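Local coordinates for Exo-beta-1,3-glucanase (PDB 4PEY), which hydrolyses laminarin and laminarioligosaccharides as a secreted exo-beta-1,3-glucanase of glycoside hydrolase family 55, producing glucose and laminaribiose, at residues Ala104-Leu115 / Trp126-Met137; Gln173-Ser181 / Thr215-Pro223. The protein carries 1 engineered substitution. All blocks are in the same frame, centred on the assembly; numbering follows the deposited sequence. Where two conformers were deposited one is given.

In the fold
Both contacts belong to the N-terminal beta-helical half of the chain, their centres about 14 Å apart. Contact 1 joins two neighbouring parallel strands and the loops that lead into them; contact 2 lies further along the chain, where 173-181 runs from the sugar to a buried corner met by 215-223. Each supplies a substrate-binding residue: Gln-130 of contact 1 bonds the chain B glucose, its side chain about 3 Å from that of Glu-436, another substrate-binding residue, and Gln-173 of contact 2 bonds the glucoses of chains C and D. Away from the sugar the contacts touch through the Glu-113 OE1 to Lys-222 NZ salt bridge, 2.8 Å long, while Val-128 CG2 packs 3.8 Å from Trp-175 CH2.

Contact 1: residues Ala104-Leu115 / Trp126-Met137; sequences ATQNFWRSAENL and WAVSQAAPFRRM. With BGC (beta-D-glucopyranose), chain B.
Two successive parallel strands of the beta-helix, around Ala-112/Phe-134 and Glu-113/Arg-135, run side by side here, and the loops before them reach the substrate pocket. Ala-112 N donates to Pro-133 O and its O accepts from Arg-135 N; Asn-114 N then bonds Arg-135 O. On the face of Ala-112, its methyl lies 3.7 Å from Trp-126 CH2 and also meets Phe-134 CD1 and Met-137 CE. The Trp-126 indole lies between Val-128 CG1 and Phe-134 CD1, each toward the rim of opposite faces, while its NE1 donates to Ala-132 O. Nearer the sugar, Asn-107 ND2 points almost straight at Ala-127 O (2.9 Å, 174° at the hydrogen), the oxygen lying in the amide plane. Ser-129 OG donates to Ala-104 O from above the carbonyl plane at 2.8 Å; Asn-107 N reaches the same oxygen from the opposite face. Phe-108 and Gln-130 extend side by side, amide and ring planes 49° apart, with Gln-130 OE1 at the ring edge 3.3 Å from Phe-108 CE1. A bend in the Gln-130 chain at chi2 (97°) turns its amide toward the glucose. A water donates to both Gln-130 OE1 and Thr-105 O, helping to fix the amide's rotation; Gln-130 NE2, also bonded to Gln-456, donates to O2 of the chain B glucose at 3.1 Å.

Contact 2: residues Gln173-Ser181 / Thr215-Pro223; sequences QQWYTRDSS and TTPVSREKP. With BGC (beta-D-glucopyranose), chain C; BGC (beta-D-glucopyranose), chain D.
With CG of Arg-178 set between its backbone N and carbonyl carbon (chi1 74°) and the chain straight from there to NE, the guanidinium reaches Glu-221, whose own chain bends at chi2 (-51°). The result is a buried salt-bridge network at a corner of the beta-helix, where 173-181 turns at Asp-179. The two side chains come from opposite directions and join end-on in an uneven fork: Arg-178 NH1 meets Glu-221 OE2 on the syn side and Arg-178 NH2 meets Glu-221 OE1 from above the carboxylate plane, both at 2.9 Å. Ser-219 CB lies over one guanidinium face, toward its rim. Arg-178 NH1 also bridges to Asp-179 OD2 at 2.8 Å; its charge probably eases the approach of Asp-179 OD2 and Glu-221 OE2, which are 4.2 Å apart. Asp-397 and Arg-240 extend the network, pairing with Arg-178 and Glu-221 respectively. At the other end of strand 174-178, Gln-173 NE2 donates to O2 of the chain C and chain D glucoses. Two hydroxyls also hold the Asp-179 carboxylate, each syn but tilted well out of its plane: Thr-216 OG1 donates to Asp-179 OD1 at 2.6 Å, and Ser-219 OG donates to Asp-179 OD2 at 2.7 Å, from the face opposite Arg-178 NH1.

Contact 1: residues Ala104-Leu115 / Trp126-Met137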
loop_
_atom_site.group_PDB
_atom_site.type_symbol
_atom_site.label_atom_id
_atom_site.label_comp_id
_atom_site.label_asym_id
_atom_site.label_seq_id
_atom_site.Cartn_x
_atom_site.Cartn_y
_atom_site.Cartn_z
ATOM N N ALA A 104 -5.647 -14.578 8.748
ATOM C CA ALA A 104 -5.857 -13.215 8.238
ATOM C C ALA A 104 -4.996 -12.858 7.018
ATOM O O ALA A 104 -5.019 -11.705 6.566
ATOM C CB ALA A 104 -5.604 -12.192 9.354
ATOM N N THR A 105 -4.265 -13.829 6.467
ATOM C CA THR A 105 -3.307 -13.530 5.401
ATOM C C THR A 105 -3.918 -13.310 4.015
ATOM O O THR A 105 -3.177 -13.107 3.047
ATOM C CB THR A 105 -2.222 -14.636 5.256
ATOM O OG1 THR A 105 -2.830 -15.888 4.903
ATOM C CG2 THR A 105 -1.417 -14.777 6.540
ATOM N N GLN A 106 -5.244 -13.341 3.901
ATOM C CA GLN A 106 -5.870 -12.922 2.644
ATOM C C GLN A 106 -6.839 -11.750 2.862
ATOM O O GLN A 106 -7.695 -11.476 2.018
ATOM C CB GLN A 106 -6.561 -14.116 1.956
ATOM C CG GLN A 106 -5.518 -15.174 1.566
ATOM C CD GLN A 106 -6.038 -16.367 0.790
ATOM O OE1 GLN A 106 -7.159 -16.372 0.275
ATOM N NE2 GLN A 106 -5.197 -17.392 0.685
ATOM N N ASN A 107 -6.673 -11.036 3.974
ATOM C CA ASN A 107 -7.523 -9.878 4.262
ATOM C C ASN A 107 -6.976 -8.623 3.568
ATOM O O ASN A 107 -6.338 -7.764 4.202
ATOM C CB ASN A 107 -7.654 -9.661 5.777
ATOM C CG ASN A 107 -8.657 -10.624 6.422
ATOM O OD1 ASN A 107 -9.316 -11.400 5.726
ATOM N ND2 ASN A 107 -8.774 -10.577 7.756
ATOM N N PHE A 108 -7.249 -8.544 2.264
ATOM C CA PHE A 108 -6.706 -7.527 1.360
ATOM C C PHE A 108 -7.729 -6.472 0.951
ATOM O O PHE A 108 -8.930 -6.665 1.128
ATOM C CB PHE A 108 -6.209 -8.151 0.047
ATOM C CG PHE A 108 -5.281 -9.329 0.198
ATOM C CD1 PHE A 108 -4.205 -9.300 1.077
ATOM C CD2 PHE A 108 -5.468 -10.461 -0.592
ATOM C CE1 PHE A 108 -3.344 -10.393 1.176
ATOM C CE2 PHE A 108 -4.608 -11.548 -0.512
ATOM C CZ PHE A 108 -3.544 -11.516 0.376
ATOM N N TRP A 109 -7.225 -5.397 0.339
ATOM C CA TRP A 109 -8.001 -4.454 -0.480
ATOM C C TRP A 109 -9.188 -3.850 0.266
ATOM O O TRP A 109 -10.345 -4.036 -0.114
ATOM C CB TRP A 109 -8.483 -5.124 -1.795
ATOM C CG TRP A 109 -7.345 -5.667 -2.649
ATOM C CD1 TRP A 109 -6.252 -4.978 -3.101
ATOM C CD2 TRP A 109 -7.194 -7.013 -3.133
ATOM N NE1 TRP A 109 -5.430 -5.811 -3.829
ATOM C CE2 TRP A 109 -5.987 -7.066 -3.861
ATOM C CE3 TRP A 109 -7.965 -8.178 -3.025
ATOM C CZ2 TRP A 109 -5.522 -8.239 -4.457
ATOM C CZ3 TRP A 109 -7.502 -9.343 -3.613
ATOM C CH2 TRP A 109 -6.291 -9.367 -4.324
ATOM N N ARG A 110 -8.892 -3.106 1.325
ATOM C CA ARG A 110 -9.934 -2.389 2.057
ATOM C C ARG A 110 -9.266 -1.218 2.766
ATOM O O ARG A 110 -8.042 -1.138 2.788
ATOM C CB ARG A 110 -10.663 -3.322 3.036
ATOM C CG ARG A 110 -9.785 -3.915 4.149
ATOM C CD ARG A 110 -10.396 -5.205 4.700
ATOM N NE ARG A 110 -10.244 -6.297 3.741
ATOM C CZ ARG A 110 -10.858 -7.476 3.820
ATOM N NH1 ARG A 110 -11.719 -7.728 4.811
ATOM N NH2 ARG A 110 -10.628 -8.396 2.890
ATOM N N SER A 111 -10.038 -0.290 3.323
ATOM C CA SER A 111 -9.404 0.869 3.951
ATOM C C SER A 111 -10.280 1.575 4.966
ATOM O O SER A 111 -11.506 1.531 4.876
ATOM C CB SER A 111 -8.977 1.882 2.880
ATOM O OG SER A 111 -10.109 2.387 2.189
ATOM N N ALA A 112 -9.626 2.240 5.918
ATOM C CA ALA A 112 -10.291 3.106 6.900
ATOM C C ALA A 112 -9.560 4.431 6.961
ATOM O O ALA A 112 -8.331 4.449 7.010
ATOM C CB ALA A 112 -10.315 2.459 8.285
ATOM N N GLU A 113 -10.306 5.532 6.960
ATOM C CA GLU A 113 -9.698 6.859 7.007
ATOM C C GLU A 113 -10.581 7.905 7.694
ATOM O O GLU A 113 -11.796 7.913 7.534
ATOM C CB GLU A 113 -9.354 7.318 5.578
ATOM C CG GLU A 113 -8.632 8.660 5.468
ATOM C CD GLU A 113 -8.095 8.920 4.068
ATOM O OE1 GLU A 113 -8.735 8.487 3.076
ATOM O OE2 GLU A 113 -7.022 9.555 3.952
ATOM N N ASN A 114 -9.953 8.790 8.463
ATOM C CA ASN A 114 -10.604 10.034 8.899
ATOM C C ASN A 114 -11.821 9.818 9.799
ATOM O O ASN A 114 -12.860 10.474 9.645
ATOM C CB ASN A 114 -10.991 10.875 7.666
ATOM C CG ASN A 114 -11.244 12.340 8.008
ATOM O OD1 ASN A 114 -10.649 12.881 8.942
ATOM N ND2 ASN A 114 -12.125 12.989 7.245
ATOM N N LEU A 115 -11.664 8.907 10.754
ATOM C CA LEU A 115 -12.687 8.620 11.757
ATOM C C LEU A 115 -12.079 8.589 13.147
ATOM O O LEU A 115 -10.908 8.222 13.312
ATOM C CB LEU A 115 -13.364 7.269 11.490
ATOM C CG LEU A 115 -14.202 7.108 10.226
ATOM C CD1 LEU A 115 -14.398 5.640 9.916
ATOM C CD2 LEU A 115 -15.545 7.795 10.403
ATOM N N TRP A 126 -8.330 -4.468 13.885
ATOM C CA TRP A 126 -8.060 -4.234 12.458
ATOM C C TRP A 126 -7.082 -5.316 11.984
ATOM O O TRP A 126 -5.886 -5.067 11.801
ATOM C CB TRP A 126 -7.507 -2.813 12.243
ATOM C CG TRP A 126 -7.289 -2.361 10.810
ATOM C CD1 TRP A 126 -6.086 -2.194 10.178
ATOM C CD2 TRP A 126 -8.296 -1.988 9.855
ATOM N NE1 TRP A 126 -6.280 -1.753 8.893
ATOM C CE2 TRP A 126 -7.625 -1.621 8.665
ATOM C CE3 TRP A 126 -9.694 -1.934 9.888
ATOM C CZ2 TRP A 126 -8.309 -1.205 7.516
ATOM C CZ3 TRP A 126 -10.372 -1.514 8.746
ATOM C CH2 TRP A 126 -9.675 -1.163 7.574
ATOM N N ALA A 127 -7.596 -6.533 11.820
ATOM C CA ALA A 127 -6.745 -7.695 11.564
ATOM C C ALA A 127 -6.575 -7.931 10.070
ATOM O O ALA A 127 -7.221 -8.801 9.477
ATOM C CB ALA A 127 -7.321 -8.929 12.243
ATOM N N VAL A 128 -5.689 -7.146 9.472
ATOM C CA VAL A 128 -5.544 -7.103 8.027
ATOM C C VAL A 128 -4.200 -7.632 7.573
ATOM O O VAL A 128 -3.258 -7.746 8.372
ATOM C CB VAL A 128 -5.704 -5.663 7.510
ATOM C CG1 VAL A 128 -7.100 -5.145 7.844
ATOM C CG2 VAL A 128 -4.634 -4.754 8.118
ATOM N N SER A 129 -4.101 -7.960 6.289
ATOM C CA SER A 129 -2.780 -8.124 5.689
ATOM C C SER A 129 -2.547 -6.978 4.709
ATOM O O SER A 129 -2.823 -5.822 5.054
ATOM C CB SER A 129 -2.638 -9.503 5.052
ATOM O OG SER A 129 -2.599 -10.458 6.109
ATOM N N GLN A 130 -2.034 -7.260 3.514
ATOM C CA GLN A 130 -1.582 -6.174 2.635
ATOM C C GLN A 130 -2.710 -5.382 1.959
ATOM O O GLN A 130 -3.838 -5.873 1.805
ATOM C CB GLN A 130 -0.624 -6.729 1.572
ATOM C CG GLN A 130 0.682 -7.303 2.140
ATOM C CD GLN A 130 0.643 -8.822 2.312
ATOM O OE1 GLN A 130 -0.431 -9.426 2.385
ATOM N NE2 GLN A 130 1.821 -9.445 2.356
ATOM N N ALA A 131 -2.380 -4.148 1.562
ATOM C CA ALA A 131 -3.297 -3.215 0.896
ATOM C C ALA A 131 -4.538 -2.947 1.737
ATOM O O ALA A 131 -5.666 -2.992 1.234
ATOM C CB ALA A 131 -3.696 -3.728 -0.496
ATOM N N ALA A 132 -4.327 -2.653 3.014
ATOM C CA ALA A 132 -5.449 -2.376 3.909
ATOM C C ALA A 132 -5.123 -1.178 4.800
ATOM O O ALA A 132 -5.018 -1.305 6.034
ATOM C CB ALA A 132 -5.778 -3.606 4.746
ATOM N N PRO A 133 -4.950 -0.003 4.178
ATOM C CA PRO A 133 -4.454 1.162 4.919
ATOM C C PRO A 133 -5.397 1.697 5.994
ATOM O O PRO A 133 -6.622 1.639 5.879
ATOM C CB PRO A 133 -4.260 2.212 3.817
ATOM C CG PRO A 133 -5.248 1.818 2.756
ATOM C CD PRO A 133 -5.201 0.315 2.757
ATOM N N PHE A 134 -4.774 2.250 7.028
ATOM C CA PHE A 134 -5.431 2.800 8.206
ATOM C C PHE A 134 -4.817 4.198 8.369
ATOM O O PHE A 134 -3.690 4.331 8.866
ATOM C CB PHE A 134 -5.157 1.873 9.399
ATOM C CG PHE A 134 -6.026 2.087 10.619
ATOM C CD1 PHE A 134 -7.241 1.427 10.750
ATOM C CD2 PHE A 134 -5.571 2.854 11.689
ATOM C CE1 PHE A 134 -8.026 1.572 11.895
ATOM C CE2 PHE A 134 -6.345 2.994 12.843
ATOM C CZ PHE A 134 -7.579 2.358 12.936
ATOM N N ARG A 135 -5.526 5.226 7.894
ATOM C CA ARG A 135 -4.994 6.596 7.825
ATOM C C ARG A 135 -5.843 7.620 8.561
ATOM O O ARG A 135 -7.064 7.547 8.522
ATOM C CB ARG A 135 -4.894 7.074 6.372
ATOM C CG ARG A 135 -3.889 6.362 5.490
ATOM C CD ARG A 135 -3.960 6.929 4.067
ATOM N NE ARG A 135 -3.067 6.240 3.134
ATOM C CZ ARG A 135 -1.791 6.548 2.926
ATOM N NH1 ARG A 135 -1.218 7.548 3.595
ATOM N NH2 ARG A 135 -1.080 5.835 2.052
ATOM N N ARG A 136 -5.196 8.592 9.197
ATOM C CA ARG A 136 -5.908 9.730 9.787
ATOM C C ARG A 136 -7.023 9.244 10.714
ATOM O O ARG A 136 -8.140 9.759 10.693
ATOM C CB ARG A 136 -6.471 10.647 8.681
ATOM C CG ARG A 136 -6.727 12.095 9.093
ATOM C CD ARG A 136 -7.388 12.883 7.951
ATOM N NE ARG A 136 -7.658 14.279 8.298
ATOM C CZ ARG A 136 -6.774 15.262 8.170
ATOM N NH1 ARG A 136 -7.102 16.504 8.506
ATOM N NH2 ARG A 136 -5.562 15.001 7.704
ATOM N N MET A 137 -6.702 8.246 11.532
ATOM C CA MET A 137 -7.658 7.678 12.477
ATOM C C MET A 137 -7.338 8.125 13.894
ATOM O O MET A 137 -6.167 8.271 14.256
ATOM C CB MET A 137 -7.634 6.142 12.409
ATOM C CG MET A 137 -8.008 5.578 11.042
ATOM S SD MET A 137 -9.753 5.782 10.605
ATOM C CE MET A 137 -10.544 4.638 11.739
HETATM C C2 BGC B . 1.717 -13.608 1.288
HETATM C C3 BGC B . 0.604 -13.121 0.365
HETATM C C4 BGC B . -0.268 -14.295 -0.050
HETATM C C5 BGC B . -0.805 -14.996 1.187
HETATM C C6 BGC B . -1.713 -16.155 0.806
HETATM C C1 BGC B . 1.187 -14.516 2.401
HETATM O O2 BGC B . 2.390 -12.486 1.841
HETATM O O3 BGC B . 1.164 -12.531 -0.788
HETATM O O4 BGC B . -1.325 -13.861 -0.873
HETATM O O5 BGC B . 0.293 -15.500 1.911
HETATM O O6 BGC B . -0.937 -17.192 0.251
HETATM O O HOH W 1 -0.694 -12.036 3.445
#

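Contact 2: residues Gln173-Ser181 / Thr215-Pro223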
loop_
_atom_site.group_PDB
_atom_site.type_symbol
_atom_site.label_atom_id
_atom_site.label_comp_id
_atom_site.label_asym_id
_atom_site.label_seq_id
_atom_site.Cartn_x
_atom_site.Cartn_y
_atom_site.Cartn_z
ATOM N N GLN A 173 3.281 -10.533 11.386
ATOM C CA GLN A 173 4.688 -10.744 11.043
ATOM C C GLN A 173 5.497 -9.452 11.071
ATOM O O GLN A 173 6.637 -9.409 11.552
ATOM C CB GLN A 173 4.808 -11.352 9.649
ATOM C CG GLN A 173 4.245 -12.738 9.495
ATOM C CD GLN A 173 4.052 -13.111 8.034
ATOM O OE1 GLN A 173 4.548 -12.429 7.113
ATOM N NE2 GLN A 173 3.308 -14.180 7.806
ATOM N N GLN A 174 4.905 -8.407 10.510
ATOM C CA GLN A 174 5.614 -7.167 10.274
ATOM C C GLN A 174 4.601 -6.033 10.229
ATOM O O GLN A 174 3.394 -6.282 10.135
ATOM C CB GLN A 174 6.439 -7.245 8.977
ATOM C CG GLN A 174 5.627 -7.288 7.667
ATOM C CD GLN A 174 5.152 -8.682 7.272
ATOM O OE1 GLN A 174 5.928 -9.648 7.244
ATOM N NE2 GLN A 174 3.871 -8.786 6.933
ATOM N N TRP A 175 5.079 -4.795 10.304
ATOM C CA TRP A 175 4.187 -3.643 10.270
ATOM C C TRP A 175 4.979 -2.383 10.008
ATOM O O TRP A 175 6.132 -2.292 10.431
ATOM C CB TRP A 175 3.416 -3.502 11.595
ATOM C CG TRP A 175 2.151 -2.725 11.426
ATOM C CD1 TRP A 175 1.995 -1.364 11.490
ATOM C CD2 TRP A 175 0.867 -3.262 11.096
ATOM N NE1 TRP A 175 0.684 -1.028 11.241
ATOM C CE2 TRP A 175 -0.028 -2.174 10.996
ATOM C CE3 TRP A 175 0.382 -4.564 10.899
ATOM C CZ2 TRP A 175 -1.388 -2.347 10.700
ATOM C CZ3 TRP A 175 -0.967 -4.735 10.603
ATOM C CH2 TRP A 175 -1.836 -3.628 10.504
ATOM N N TYR A 176 4.355 -1.420 9.323
ATOM C CA TYR A 176 4.910 -0.074 9.173
ATOM C C TYR A 176 3.950 0.973 9.720
ATOM O O TYR A 176 2.769 0.988 9.373
ATOM C CB TYR A 176 5.232 0.246 7.705
ATOM C CG TYR A 176 5.796 1.645 7.501
ATOM C CD1 TYR A 176 6.895 2.091 8.239
ATOM C CD2 TYR A 176 5.230 2.520 6.578
ATOM C CE1 TYR A 176 7.414 3.368 8.050
ATOM C CE2 TYR A 176 5.747 3.799 6.380
ATOM C CZ TYR A 176 6.837 4.214 7.114
ATOM O OH TYR A 176 7.336 5.482 6.907
ATOM N N THR A 177 4.470 1.852 10.569
ATOM C CA THR A 177 3.702 2.961 11.119
ATOM C C THR A 177 4.483 4.237 10.853
ATOM O O THR A 177 5.685 4.288 11.154
ATOM C CB THR A 177 3.478 2.805 12.650
ATOM O OG1 THR A 177 2.945 1.506 12.937
ATOM C CG2 THR A 177 2.543 3.892 13.201
ATOM N N ARG A 178 3.842 5.264 10.293
ATOM C CA ARG A 178 4.537 6.552 10.185
ATOM C C ARG A 178 3.708 7.738 10.643
ATOM O O ARG A 178 2.475 7.738 10.558
ATOM C CB ARG A 178 5.048 6.816 8.763
ATOM C CG ARG A 178 4.015 7.174 7.743
ATOM C CD ARG A 178 4.609 7.950 6.526
ATOM N NE ARG A 178 3.513 8.271 5.618
ATOM C CZ ARG A 178 2.636 9.256 5.817
ATOM N NH1 ARG A 178 2.760 10.073 6.860
ATOM N NH2 ARG A 178 1.631 9.425 4.970
ATOM N N ASP A 179 4.424 8.724 11.178
ATOM C CA ASP A 179 3.893 10.058 11.450
ATOM C C ASP A 179 2.593 9.971 12.237
ATOM O O ASP A 179 1.536 10.417 11.794
ATOM C CB ASP A 179 3.736 10.814 10.131
ATOM C CG ASP A 179 5.050 10.905 9.377
ATOM O OD1 ASP A 179 6.105 10.780 10.037
ATOM O OD2 ASP A 179 5.044 11.082 8.144
ATOM N N SER A 180 2.711 9.366 13.412
ATOM C CA SER A 180 1.571 8.980 14.230
ATOM C C SER A 180 1.910 9.147 15.704
ATOM O O SER A 180 3.027 9.529 16.060
ATOM C CB SER A 180 1.177 7.517 13.951
ATOM O OG SER A 180 0.626 7.340 12.650
ATOM N N SER A 181 0.936 8.848 16.550
ATOM C CA SER A 181 1.111 8.833 17.993
ATOM C C SER A 181 0.487 7.556 18.539
ATOM O O SER A 181 -0.647 7.233 18.197
ATOM C CB SER A 181 0.457 10.068 18.622
ATOM O OG SER A 181 0.411 9.973 20.034
ATOM N N THR A 215 12.157 10.701 12.635
ATOM C CA THR A 215 11.301 11.412 11.689
ATOM C C THR A 215 11.214 10.690 10.348
ATOM O O THR A 215 12.050 9.839 10.028
ATOM C CB THR A 215 11.799 12.853 11.420
ATOM O OG1 THR A 215 13.101 12.816 10.814
ATOM C CG2 THR A 215 11.851 13.664 12.708
ATOM N N THR A 216 10.200 11.051 9.566
ATOM C CA THR A 216 10.090 10.620 8.176
ATOM C C THR A 216 10.681 11.726 7.294
ATOM O O THR A 216 10.267 12.878 7.412
ATOM C CB THR A 216 8.628 10.343 7.794
ATOM O OG1 THR A 216 8.021 9.489 8.780
ATOM C CG2 THR A 216 8.542 9.687 6.416
ATOM N N PRO A 217 11.661 11.390 6.426
ATOM C CA PRO A 217 12.390 12.432 5.682
ATOM C C PRO A 217 11.464 13.412 4.971
ATOM O O PRO A 217 11.630 14.636 5.070
ATOM C CB PRO A 217 13.218 11.632 4.672
ATOM C CG PRO A 217 13.417 10.310 5.314
ATOM C CD PRO A 217 12.205 10.043 6.172
ATOM N N VAL A 218 10.511 12.864 4.231
ATOM C CA VAL A 218 9.465 13.631 3.552
ATOM C C VAL A 218 8.167 12.841 3.639
ATOM O O VAL A 218 8.194 11.625 3.435
ATOM C CB VAL A 218 9.783 13.874 2.048
ATOM C CG1 VAL A 218 8.801 14.866 1.441
ATOM C CG2 VAL A 218 11.229 14.321 1.835
ATOM N N SER A 219 7.045 13.497 3.919
ATOM C CA SER A 219 5.758 12.840 3.762
ATOM C C SER A 219 4.720 13.879 3.384
ATOM O O SER A 219 4.882 15.078 3.646
ATOM C CB SER A 219 5.339 12.080 5.028
ATOM O OG SER A 219 5.180 12.945 6.139
ATOM N N ARG A 220 3.670 13.422 2.724
ATOM C CA ARG A 220 2.579 14.306 2.354
ATOM C C ARG A 220 1.306 13.503 2.484
ATOM O O ARG A 220 1.142 12.510 1.789
ATOM C CB ARG A 220 2.751 14.838 0.936
ATOM C CG ARG A 220 1.688 15.859 0.540
ATOM C CD ARG A 220 2.015 16.467 -0.820
ATOM N NE ARG A 220 2.026 15.457 -1.879
ATOM C CZ ARG A 220 2.681 15.589 -3.036
ATOM N NH1 ARG A 220 3.384 16.691 -3.290
ATOM N NH2 ARG A 220 2.637 14.616 -3.941
ATOM N N GLU A 221 0.419 13.900 3.390
ATOM C CA GLU A 221 -0.728 13.048 3.662
ATOM C C GLU A 221 -1.636 12.920 2.438
ATOM O O GLU A 221 -1.769 13.845 1.616
ATOM C CB GLU A 221 -1.515 13.547 4.876
ATOM C CG GLU A 221 -0.684 13.646 6.157
ATOM C CD GLU A 221 0.099 12.366 6.494
ATOM O OE1 GLU A 221 -0.349 11.248 6.154
ATOM O OE2 GLU A 221 1.178 12.490 7.118
ATOM N N LYS A 222 -2.232 11.741 2.313
ATOM C CA LYS A 222 -3.099 11.423 1.183
ATOM C C LYS A 222 -4.319 12.341 1.118
ATOM O O LYS A 222 -4.956 12.600 2.140
ATOM C CB LYS A 222 -3.547 9.965 1.280
ATOM C CG LYS A 222 -4.289 9.474 0.060
ATOM C CD LYS A 222 -4.841 8.070 0.281
ATOM C CE LYS A 222 -6.022 8.092 1.235
ATOM N NZ LYS A 222 -7.252 8.787 0.699
ATOM N N PRO A 223 -4.646 12.853 -0.084
ATOM C CA PRO A 223 -5.875 13.643 -0.210
ATOM C C PRO A 223 -7.113 12.819 0.138
ATOM O O PRO A 223 -7.114 11.593 -0.040
ATOM C CB PRO A 223 -5.884 14.050 -1.691
ATOM C CG PRO A 223 -4.424 14.033 -2.090
ATOM C CD PRO A 223 -3.847 12.866 -1.325
HETATM C C2 BGC C . 3.549 -16.981 9.477
HETATM C C3 BGC C . 3.306 -17.931 8.310
HETATM C C4 BGC C . 4.290 -19.091 8.354
HETATM C C5 BGC C . 4.211 -19.743 9.728
HETATM C C6 BGC C . 5.180 -20.913 9.840
HETATM C C1 BGC C . 3.588 -17.745 10.798
HETATM O O1 BGC C . 3.970 -16.860 11.830
HETATM O O2 BGC C . 2.539 -15.998 9.515
HETATM O O3 BGC C . 3.483 -17.148 7.067
HETATM O O4 BGC C . 3.971 -20.030 7.345
HETATM O O5 BGC C . 4.544 -18.781 10.701
HETATM O O6 BGC C . 4.972 -21.552 11.087
HETATM C C2 BGC D . 2.654 -16.128 5.093
HETATM C C3 BGC D . 1.923 -16.351 3.776
HETATM C C4 BGC D . 2.390 -17.653 3.142
HETATM C C5 BGC D . 2.226 -18.787 4.140
HETATM C C6 BGC D . 2.691 -20.101 3.526
HETATM C C1 BGC D . 2.590 -17.357 5.993
HETATM O O2 BGC D . 2.042 -15.050 5.768
HETATM O O3 BGC D . 2.277 -15.212 2.961
HETATM O O4 BGC D . 1.646 -17.885 1.962
HETATM O O5 BGC D . 3.011 -18.509 5.286
HETATM O O6 BGC D . 2.470 -21.150 4.448
#